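Local structure of cysteine desulfurase (Fervidobacterium islandicum, 6A6E) at residues 103-115 against 135-149. The protein probably catalyses the pyridoxal-phosphate-dependent removal of sulfur from cysteine, as SufS-type cysteine desulfurases do to supply sulfur for iron-sulfur clusters. Residues are numbered along the deposited sequence; the frame is centred on the assembly and turned at random.
Sequences TTMGINFLVNSLA and ANLVPWVRLSKFYGF. With PLP (pyridoxal-5'-phosphate), chain E.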
ATOM      1  N   THR A 103       1.229  -8.851   3.103  1.00 13.67           N
ATOM      2  CA  THR A 103       1.523 -10.229   2.757  1.00 14.61           C
ATOM      3  C   THR A 103       1.042 -10.583   1.346  1.00 14.78           C
ATOM      4  O   THR A 103       1.795 -11.124   0.566  1.00 14.71           O
ATOM      5  CB  THR A 103       0.889 -11.172   3.717  1.00 15.66           C
ATOM      6  OG1 THR A 103       1.380 -10.909   5.031  1.00 15.61           O
ATOM      7  CG2 THR A 103       1.173 -12.650   3.300  1.00 15.89           C
ATOM      8  N   THR A 104      -0.231 -10.309   1.057  1.00 15.27           N
ATOM      9  CA  THR A 104      -0.809 -10.625  -0.210  1.00 14.64           C
ATOM     10  C   THR A 104       0.019 -10.082  -1.369  1.00 15.03           C
ATOM     11  O   THR A 104       0.355 -10.833  -2.306  1.00 16.35           O
ATOM     12  CB  THR A 104      -2.263 -10.153  -0.288  1.00 15.54           C
ATOM     13  OG1 THR A 104      -3.017 -10.738   0.773  1.00 14.51           O
ATOM     14  CG2 THR A 104      -2.922 -10.526  -1.634  1.00 14.57           C
ATOM     15  N   MET A 105       0.365  -8.806  -1.337  1.00 14.38           N
ATOM     16  CA  MET A 105       1.220  -8.248  -2.405  1.00 16.54           C
ATOM     17  C   MET A 105       2.549  -9.000  -2.509  1.00 14.77           C
ATOM     18  O   MET A 105       3.014  -9.321  -3.595  1.00 13.67           O
ATOM     19  CB  MET A 105       1.495  -6.737  -2.209  1.00 18.31           C
ATOM     20  CG  MET A 105       2.705  -6.234  -3.038  1.00 21.77           C
ATOM     21  SD  MET A 105       2.897  -4.438  -3.106  1.00 28.42           S
ATOM     22  CE  MET A 105       4.608  -4.248  -3.703  1.00 32.84           C
ATOM     23  N   GLY A 106       3.202  -9.229  -1.382  1.00 13.99           N
ATOM     24  CA  GLY A 106       4.422 -10.044  -1.341  1.00 14.81           C
ATOM     25  C   GLY A 106       4.375 -11.370  -2.063  1.00 14.80           C
ATOM     26  O   GLY A 106       5.262 -11.670  -2.841  1.00 18.22           O
ATOM     27  N   ILE A 107       3.330 -12.150  -1.852  1.00 15.29           N
ATOM     28  CA  ILE A 107       3.180 -13.415  -2.538  1.00 15.38           C
ATOM     29  C   ILE A 107       3.004 -13.178  -4.028  1.00 17.11           C
ATOM     30  O   ILE A 107       3.577 -13.892  -4.877  1.00 16.04           O
ATOM     31  CB  ILE A 107       2.031 -14.316  -1.989  1.00 16.85           C
ATOM     32  CG1 ILE A 107       2.232 -14.709  -0.515  1.00 19.00           C
ATOM     33  CG2 ILE A 107       1.891 -15.611  -2.794  1.00 16.13           C
ATOM     34  CD1 ILE A 107       3.372 -15.668  -0.317  1.00 23.80           C
ATOM     35  N   ASN A 108       2.161 -12.220  -4.378  1.00 15.98           N
ATOM     36  CA  ASN A 108       1.972 -11.935  -5.807  1.00 16.04           C
ATOM     37  C   ASN A 108       3.296 -11.510  -6.468  1.00 15.84           C
ATOM     38  O   ASN A 108       3.569 -11.897  -7.612  1.00 16.05           O
ATOM     39  CB  ASN A 108       0.893 -10.866  -6.027  1.00 15.40           C
ATOM     40  CG  ASN A 108      -0.509 -11.428  -5.934  1.00 14.88           C
ATOM     41  OD1 ASN A 108      -1.077 -11.867  -6.957  1.00 16.52           O
ATOM     42  ND2 ASN A 108      -1.081 -11.460  -4.714  1.00 12.98           N
ATOM     43  N   PHE A 109       4.086 -10.703  -5.754  1.00 15.83           N
ATOM     44  CA  PHE A 109       5.381 -10.232  -6.200  1.00 15.85           C
ATOM     45  C   PHE A 109       6.250 -11.475  -6.543  1.00 16.49           C
ATOM     46  O   PHE A 109       6.869 -11.561  -7.629  1.00 14.85           O
ATOM     47  CB  PHE A 109       5.952  -9.367  -5.094  1.00 17.87           C
ATOM     48  CG  PHE A 109       7.383  -8.922  -5.244  1.00 20.94           C
ATOM     49  CD1 PHE A 109       8.425  -9.802  -5.549  1.00 25.58           C
ATOM     50  CD2 PHE A 109       7.712  -7.622  -4.890  1.00 27.71           C
ATOM     51  CE1 PHE A 109       9.747  -9.373  -5.615  1.00 27.11           C
ATOM     52  CE2 PHE A 109       9.037  -7.182  -4.941  1.00 28.71           C
ATOM     53  CZ  PHE A 109      10.048  -8.067  -5.335  1.00 26.82           C
ATOM     54  N   LEU A 110       6.263 -12.450  -5.652  1.00 14.81           N
ATOM     55  CA  LEU A 110       7.121 -13.633  -5.852  1.00 16.92           C
ATOM     56  C   LEU A 110       6.696 -14.473  -7.064  1.00 18.22           C
ATOM     57  O   LEU A 110       7.548 -14.844  -7.856  1.00 19.08           O
ATOM     58  CB  LEU A 110       7.199 -14.465  -4.570  1.00 16.04           C
ATOM     59  CG  LEU A 110       7.943 -13.743  -3.477  1.00 17.24           C
ATOM     60  CD1 LEU A 110       7.913 -14.495  -2.173  1.00 19.43           C
ATOM     61  CD2 LEU A 110       9.409 -13.547  -3.896  1.00 19.20           C
ATOM     62  N   VAL A 111       5.416 -14.778  -7.195  1.00 17.29           N
ATOM     63  CA  VAL A 111       4.973 -15.618  -8.285  1.00 19.52           C
ATOM     64  C   VAL A 111       5.341 -14.970  -9.621  1.00 21.03           C
ATOM     65  O   VAL A 111       5.936 -15.635 -10.503  1.00 20.36           O
ATOM     66  CB  VAL A 111       3.419 -15.838  -8.349  1.00 20.26           C
ATOM     67  CG1 VAL A 111       3.100 -16.788  -9.498  1.00 22.65           C
ATOM     68  CG2 VAL A 111       2.870 -16.391  -7.086  1.00 20.59           C
ATOM     69  N   ASN A 112       4.968 -13.693  -9.771  1.00 17.84           N
ATOM     70  CA  ASN A 112       5.230 -12.982 -10.980  1.00 18.73           C
ATOM     71  C   ASN A 112       6.731 -12.797 -11.212  1.00 20.42           C
ATOM     72  O   ASN A 112       7.195 -12.940 -12.396  1.00 19.99           O
ATOM     73  CB  ASN A 112       4.524 -11.610 -11.065  1.00 19.30           C
ATOM     74  CG  ASN A 112       3.061 -11.722 -11.203  1.00 20.92           C
ATOM     75  OD1 ASN A 112       2.550 -11.882 -12.322  1.00 22.78           O
ATOM     76  ND2 ASN A 112       2.322 -11.618 -10.048  1.00 20.67           N
ATOM     77  N   SER A 113       7.485 -12.390 -10.191  1.00 18.96           N
ATOM     78  CA  SER A 113       8.906 -12.192 -10.400  1.00 21.80           C
ATOM     79  C   SER A 113       9.608 -13.553 -10.677  1.00 22.40           C
ATOM     80  O   SER A 113      10.476 -13.614 -11.535  1.00 20.53           O
ATOM     81  CB  SER A 113       9.627 -11.482  -9.255  1.00 22.55           C
ATOM     82  OG  SER A 113       9.096 -10.124  -9.137  1.00 32.44           O
ATOM     83  N   LEU A 114       9.268 -14.615  -9.962  1.00 22.15           N
ATOM     84  CA  LEU A 114       9.920 -15.921 -10.281  1.00 21.48           C
ATOM     85  C   LEU A 114       9.681 -16.346 -11.749  1.00 23.35           C
ATOM     86  O   LEU A 114      10.606 -16.844 -12.401  1.00 23.84           O
ATOM     87  CB  LEU A 114       9.570 -16.989  -9.289  1.00 20.50           C
ATOM     88  CG  LEU A 114      10.106 -16.696  -7.878  1.00 20.84           C
ATOM     89  CD1 LEU A 114       9.326 -17.501  -6.882  1.00 22.93           C
ATOM     90  CD2 LEU A 114      11.587 -16.867  -7.629  1.00 20.58           C
ATOM     91  N   ALA A 115       8.492 -16.124 -12.275  1.00 21.24           N
ATOM     92  CA  ALA A 115       8.184 -16.509 -13.650  1.00 25.05           C
ATOM     93  C   ALA A 115       8.895 -15.611 -14.684  1.00 26.77           C
ATOM     94  O   ALA A 115       9.425 -16.077 -15.693  1.00 25.29           O
ATOM     95  CB  ALA A 115       6.689 -16.464 -13.886  1.00 24.54           C
ATOM     96  N   ALA A 135      -4.310 -16.060   0.012  1.00 16.23           N
ATOM     97  CA  ALA A 135      -3.134 -15.233  -0.402  1.00 16.44           C
ATOM     98  C   ALA A 135      -1.919 -16.023  -0.864  1.00 16.43           C
ATOM     99  O   ALA A 135      -1.131 -15.559  -1.717  1.00 15.09           O
ATOM    100  CB  ALA A 135      -2.733 -14.361   0.738  1.00 14.60           C
ATOM    101  N   ASN A 136      -1.770 -17.219  -0.284  1.00 17.46           N
ATOM    102  CA  ASN A 136      -0.711 -18.172  -0.674  1.00 18.08           C
ATOM    103  C   ASN A 136      -1.271 -19.394  -1.421  1.00 18.84           C
ATOM    104  O   ASN A 136      -0.679 -20.492  -1.401  1.00 21.64           O
ATOM    105  CB  ASN A 136       0.113 -18.607   0.551  1.00 17.79           C
ATOM    106  CG  ASN A 136       1.478 -19.178   0.150  1.00 19.32           C
ATOM    107  OD1 ASN A 136       2.036 -18.791  -0.876  1.00 15.63           O
ATOM    108  ND2 ASN A 136       2.025 -20.074   0.985  1.00 18.96           N
ATOM    109  N   LEU A 137      -2.382 -19.201  -2.136  1.00 20.03           N
ATOM    110  CA  LEU A 137      -3.019 -20.276  -2.867  1.00 19.22           C
ATOM    111  C   LEU A 137      -3.522 -19.741  -4.204  1.00 20.10           C
ATOM    112  O   LEU A 137      -3.056 -20.179  -5.258  1.00 18.57           O
ATOM    113  CB  LEU A 137      -4.086 -21.003  -2.034  1.00 19.56           C
ATOM    114  CG  LEU A 137      -4.718 -22.260  -2.666  1.00 19.67           C
ATOM    115  CD1 LEU A 137      -5.169 -23.239  -1.612  1.00 22.50           C
ATOM    116  CD2 LEU A 137      -5.885 -21.919  -3.550  1.00 21.20           C
ATOM    117  N   VAL A 138      -4.384 -18.746  -4.174  1.00 18.24           N
ATOM    118  CA  VAL A 138      -4.966 -18.239  -5.402  1.00 17.15           C
ATOM    119  C   VAL A 138      -3.949 -17.687  -6.377  1.00 17.07           C
ATOM    120  O   VAL A 138      -4.104 -17.944  -7.563  1.00 18.59           O
ATOM    121  CB  VAL A 138      -6.043 -17.177  -5.148  1.00 19.68           C
ATOM    122  CG1 VAL A 138      -6.710 -16.760  -6.456  1.00 19.85           C
ATOM    123  CG2 VAL A 138      -7.048 -17.755  -4.174  1.00 21.61           C
ATOM    124  N   PRO A 139      -2.894 -16.979  -5.928  1.00 14.36           N
ATOM    125  CA  PRO A 139      -1.995 -16.545  -6.990  1.00 15.07           C
ATOM    126  C   PRO A 139      -1.363 -17.719  -7.776  1.00 17.16           C
ATOM    127  O   PRO A 139      -1.257 -17.665  -8.990  1.00 20.74           O
ATOM    128  CB  PRO A 139      -0.903 -15.746  -6.255  1.00 14.43           C
ATOM    129  CG  PRO A 139      -1.452 -15.390  -4.926  1.00 15.01           C
ATOM    130  CD  PRO A 139      -2.494 -16.448  -4.608  1.00 15.51           C
ATOM    131  N   TRP A 140      -0.929 -18.747  -7.061  1.00 18.55           N
ATOM    132  CA  TRP A 140      -0.329 -19.926  -7.670  1.00 18.98           C
ATOM    133  C   TRP A 140      -1.323 -20.633  -8.609  1.00 18.58           C
ATOM    134  O   TRP A 140      -1.016 -20.861  -9.744  1.00 20.01           O
ATOM    135  CB  TRP A 140       0.165 -20.896  -6.581  1.00 18.38           C
ATOM    136  CG  TRP A 140       1.142 -20.290  -5.599  1.00 16.74           C
ATOM    137  CD1 TRP A 140       0.907 -20.035  -4.278  1.00 18.62           C
ATOM    138  CD2 TRP A 140       2.497 -19.917  -5.834  1.00 16.69           C
ATOM    139  NE1 TRP A 140       2.004 -19.448  -3.704  1.00 16.88           N
ATOM    140  CE2 TRP A 140       3.010 -19.426  -4.627  1.00 17.55           C
ATOM    141  CE3 TRP A 140       3.333 -19.950  -6.943  1.00 17.21           C
ATOM    142  CZ2 TRP A 140       4.311 -18.939  -4.519  1.00 16.60           C
ATOM    143  CZ3 TRP A 140       4.615 -19.526  -6.814  1.00 17.49           C
ATOM    144  CH2 TRP A 140       5.087 -19.028  -5.616  1.00 17.91           C
ATOM    145  N   VAL A 141      -2.539 -20.880  -8.146  1.00 20.01           N
ATOM    146  CA  VAL A 141      -3.511 -21.635  -8.932  1.00 20.10           C
ATOM    147  C   VAL A 141      -3.935 -20.824 -10.144  1.00 22.21           C
ATOM    148  O   VAL A 141      -3.901 -21.324 -11.275  1.00 20.72           O
ATOM    149  CB  VAL A 141      -4.721 -21.979  -8.093  1.00 22.03           C
ATOM    150  CG1 VAL A 141      -5.856 -22.501  -8.940  1.00 24.41           C
ATOM    151  CG2 VAL A 141      -4.317 -22.926  -6.959  1.00 24.72           C
ATOM    152  N   ARG A 142      -4.250 -19.542  -9.974  1.00 21.10           N
ATOM    153  CA  ARG A 142      -4.610 -18.735 -11.130  1.00 19.62           C
ATOM    154  C   ARG A 142      -3.442 -18.461 -12.089  1.00 21.66           C
ATOM    155  O   ARG A 142      -3.585 -18.580 -13.320  1.00 21.77           O
ATOM    156  CB  ARG A 142      -5.224 -17.392 -10.741  1.00 21.97           C
ATOM    157  CG  ARG A 142      -5.714 -16.573 -11.967  1.00 22.43           C
ATOM    158  CD  ARG A 142      -6.787 -17.343 -12.749  1.00 22.91           C
ATOM    159  NE  ARG A 142      -7.415 -16.542 -13.768  1.00 24.14           N
ATOM    160  CZ  ARG A 142      -8.531 -16.895 -14.421  1.00 27.62           C
ATOM    161  NH1 ARG A 142      -9.111 -18.080 -14.239  1.00 27.29           N
ATOM    162  NH2 ARG A 142      -9.089 -16.042 -15.254  1.00 25.36           N
ATOM    163  N   LEU A 143      -2.291 -18.060 -11.569  1.00 20.12           N
ATOM    164  CA  LEU A 143      -1.211 -17.791 -12.470  1.00 20.26           C
ATOM    165  C   LEU A 143      -0.615 -19.038 -13.180  1.00 22.99           C
ATOM    166  O   LEU A 143      -0.005 -18.873 -14.271  1.00 21.93           O
ATOM    167  CB  LEU A 143      -0.132 -16.900 -11.893  1.00 20.41           C
ATOM    168  CG  LEU A 143      -0.531 -15.439 -11.597  1.00 18.77           C
ATOM    169  CD1 LEU A 143       0.543 -14.829 -10.729  1.00 20.32           C
ATOM    170  CD2 LEU A 143      -0.735 -14.629 -12.844  1.00 19.10           C
ATOM    171  N   SER A 144      -0.865 -20.243 -12.643  1.00 24.17           N
ATOM    172  CA  SER A 144      -0.456 -21.492 -13.360  1.00 25.39           C
ATOM    173  C   SER A 144      -1.122 -21.532 -14.759  1.00 28.26           C
ATOM    174  O   SER A 144      -0.513 -21.979 -15.724  1.00 31.60           O
ATOM    175  CB  SER A 144      -0.769 -22.729 -12.558  1.00 23.53           C
ATOM    176  OG  SER A 144      -2.172 -22.990 -12.503  1.00 24.57           O
ATOM    177  N   LYS A 145      -2.310 -20.945 -14.875  1.00 28.85           N
ATOM    178  CA  LYS A 145      -3.014 -20.881 -16.154  1.00 30.84           C
ATOM    179  C   LYS A 145      -2.374 -19.923 -17.148  1.00 28.85           C
ATOM    180  O   LYS A 145      -2.612 -20.085 -18.297  1.00 31.83           O
ATOM    181  CB  LYS A 145      -4.469 -20.527 -15.974  1.00 32.13           C
ATOM    182  CG  LYS A 145      -5.158 -21.286 -14.848  1.00 37.69           C
ATOM    183  CD  LYS A 145      -5.483 -22.733 -15.172  1.00 41.09           C
ATOM    184  CE  LYS A 145      -5.752 -23.532 -13.907  1.00 42.85           C
ATOM    185  NZ  LYS A 145      -6.948 -23.146 -13.089  1.00 46.45           N
ATOM    186  N   PHE A 146      -1.555 -18.959 -16.726  1.00 27.27           N
ATOM    187  CA  PHE A 146      -0.893 -18.015 -17.626  1.00 27.55           C
ATOM    188  C   PHE A 146       0.548 -18.416 -17.874  1.00 29.99           C
ATOM    189  O   PHE A 146       1.071 -18.149 -18.939  1.00 34.22           O
ATOM    190  CB  PHE A 146      -0.918 -16.536 -17.091  1.00 26.58           C
ATOM    191  CG  PHE A 146      -2.293 -15.915 -17.080  1.00 25.29           C
ATOM    192  CD1 PHE A 146      -3.161 -16.167 -16.051  1.00 26.98           C
ATOM    193  CD2 PHE A 146      -2.730 -15.141 -18.131  1.00 25.64           C
ATOM    194  CE1 PHE A 146      -4.445 -15.668 -16.035  1.00 26.77           C
ATOM    195  CE2 PHE A 146      -4.032 -14.620 -18.139  1.00 26.13           C
ATOM    196  CZ  PHE A 146      -4.885 -14.892 -17.093  1.00 26.67           C
ATOM    197  N   TYR A 147       1.241 -18.956 -16.874  1.00 29.93           N
ATOM    198  CA  TYR A 147       2.635 -19.230 -17.040  1.00 30.25           C
ATOM    199  C   TYR A 147       2.934 -20.734 -17.265  1.00 31.20           C
ATOM    200  O   TYR A 147       4.056 -21.059 -17.584  1.00 35.71           O
ATOM    201  CB  TYR A 147       3.455 -18.687 -15.876  1.00 33.62           C
ATOM    202  CG  TYR A 147       3.493 -17.151 -15.665  1.00 37.40           C
ATOM    203  CD1 TYR A 147       4.085 -16.263 -16.586  1.00 36.79           C
ATOM    204  CD2 TYR A 147       2.982 -16.612 -14.499  1.00 34.33           C
ATOM    205  CE1 TYR A 147       4.115 -14.883 -16.328  1.00 39.85           C
ATOM    206  CE2 TYR A 147       3.027 -15.273 -14.237  1.00 37.92           C
ATOM    207  CZ  TYR A 147       3.569 -14.389 -15.137  1.00 41.63           C
ATOM    208  OH  TYR A 147       3.547 -13.033 -14.739  1.00 40.58           O
ATOM    209  N   GLY A 148       1.958 -21.609 -17.055  1.00 31.14           N
ATOM    210  CA  GLY A 148       2.081 -23.051 -17.302  1.00 32.29           C
ATOM    211  C   GLY A 148       2.661 -23.973 -16.228  1.00 35.46           C
ATOM    212  O   GLY A 148       2.789 -25.194 -16.475  1.00 35.00           O
ATOM    213  N   PHE A 149       3.029 -23.451 -15.045  1.00 29.51           N
ATOM    214  CA  PHE A 149       3.623 -24.329 -14.020  1.00 26.78           C
ATOM    215  C   PHE A 149       2.479 -25.130 -13.443  1.00 26.56           C
ATOM    216  O   PHE A 149       1.343 -24.815 -13.716  1.00 25.18           O
ATOM    217  CB  PHE A 149       4.402 -23.568 -12.937  1.00 25.57           C
ATOM    218  CG  PHE A 149       3.627 -22.434 -12.295  1.00 23.31           C
ATOM    219  CD1 PHE A 149       2.847 -22.669 -11.197  1.00 24.63           C
ATOM    220  CD2 PHE A 149       3.685 -21.151 -12.808  1.00 24.50           C
ATOM    221  CE1 PHE A 149       2.145 -21.648 -10.580  1.00 24.07           C
ATOM    222  CE2 PHE A 149       3.008 -20.097 -12.171  1.00 23.69           C
ATOM    223  CZ  PHE A 149       2.221 -20.361 -11.084  1.00 22.69           C
TER
HETATM  224  N1  PLP E 501      -1.731 -15.592   5.234  1.00 19.48           N
HETATM  225  C2  PLP E 501      -2.077 -15.812   6.475  1.00 20.85           C
HETATM  226  C2A PLP E 501      -1.771 -17.119   7.124  1.00 22.09           C
HETATM  227  C3  PLP E 501      -2.805 -14.748   7.167  1.00 19.44           C
HETATM  228  O3  PLP E 501      -3.188 -14.971   8.412  1.00 26.25           O
HETATM  229  C4  PLP E 501      -3.057 -13.470   6.505  1.00 19.60           C
HETATM  230  C4A PLP E 501      -3.686 -12.336   7.156  1.00 18.76           C
HETATM  231  C5  PLP E 501      -2.654 -13.349   5.100  1.00 19.01           C
HETATM  232  C6  PLP E 501      -2.019 -14.433   4.574  1.00 19.13           C
HETATM  233  C5A PLP E 501      -2.946 -12.099   4.265  1.00 19.80           C
HETATM  234  O4P PLP E 501      -2.597 -10.822   4.779  1.00 18.93           O
HETATM  235  P   PLP E 501      -3.054  -9.386   4.178  1.00 19.91           P
HETATM  236  O1P PLP E 501      -2.465  -9.225   2.833  1.00 17.09           O
HETATM  237  O2P PLP E 501      -4.550  -9.477   4.272  1.00 20.06           O
HETATM  238  O3P PLP E 501      -2.414  -8.477   5.182  1.00 18.36           O
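Val111 CG2 packs over one face of the Trp140 indole, 3.5 Å from the centroid of the six-membered ring. This is the tight middle of the contact. Val111 CG1 stands anti to the backbone N (chi1 -177°) and meets Leu143 CD1 at 3.4 Å, a close carbon pair. Pro139 CB also packs against Val111 CG2. Toward the cofactor, Ile107 CG2 touches Ala135 O, and Ile107 CD1 reaches Asn136 OD1. Trp140 NE1 donates to Asn136 OD1 (2.9 Å), in the ring plane but above the amide carbonyl plane, and helps hold the indole's rotation. Ser181 OG also bonds to OD1. Thr104 N and OG1 both donate hydrogen bonds to PLP O1P, so the N-terminus of helix 103-115 probably helps stabilise the phosphate charge.

The far end is less enclosed. Ala115 and Tyr147 are partly exposed there. Ala115 CB sits over the centre of the Tyr147 ring, and Tyr147 OH donates to Asn112 OD1 at 2.9 Å. The Asn112 amide is turned 78° from the ring, and its ND2 bonds to Asn108 O. Were Tyr147 replaced by an alanine, Asn112 OD1 would probably lose this donor and Ala115 CB its ring cover.

The axes of segment 103-115 and helix 138-147 lie 31° from parallel. Asn108 ND2 donates to Thr104 O and to the backbone O of Tyr261 of the second subunit. Both helices pack on the large, mainly parallel sheet of this fold-type I PLP enzyme: Trp140 on strands 125-129 and 206-210, Leu110 on the latter.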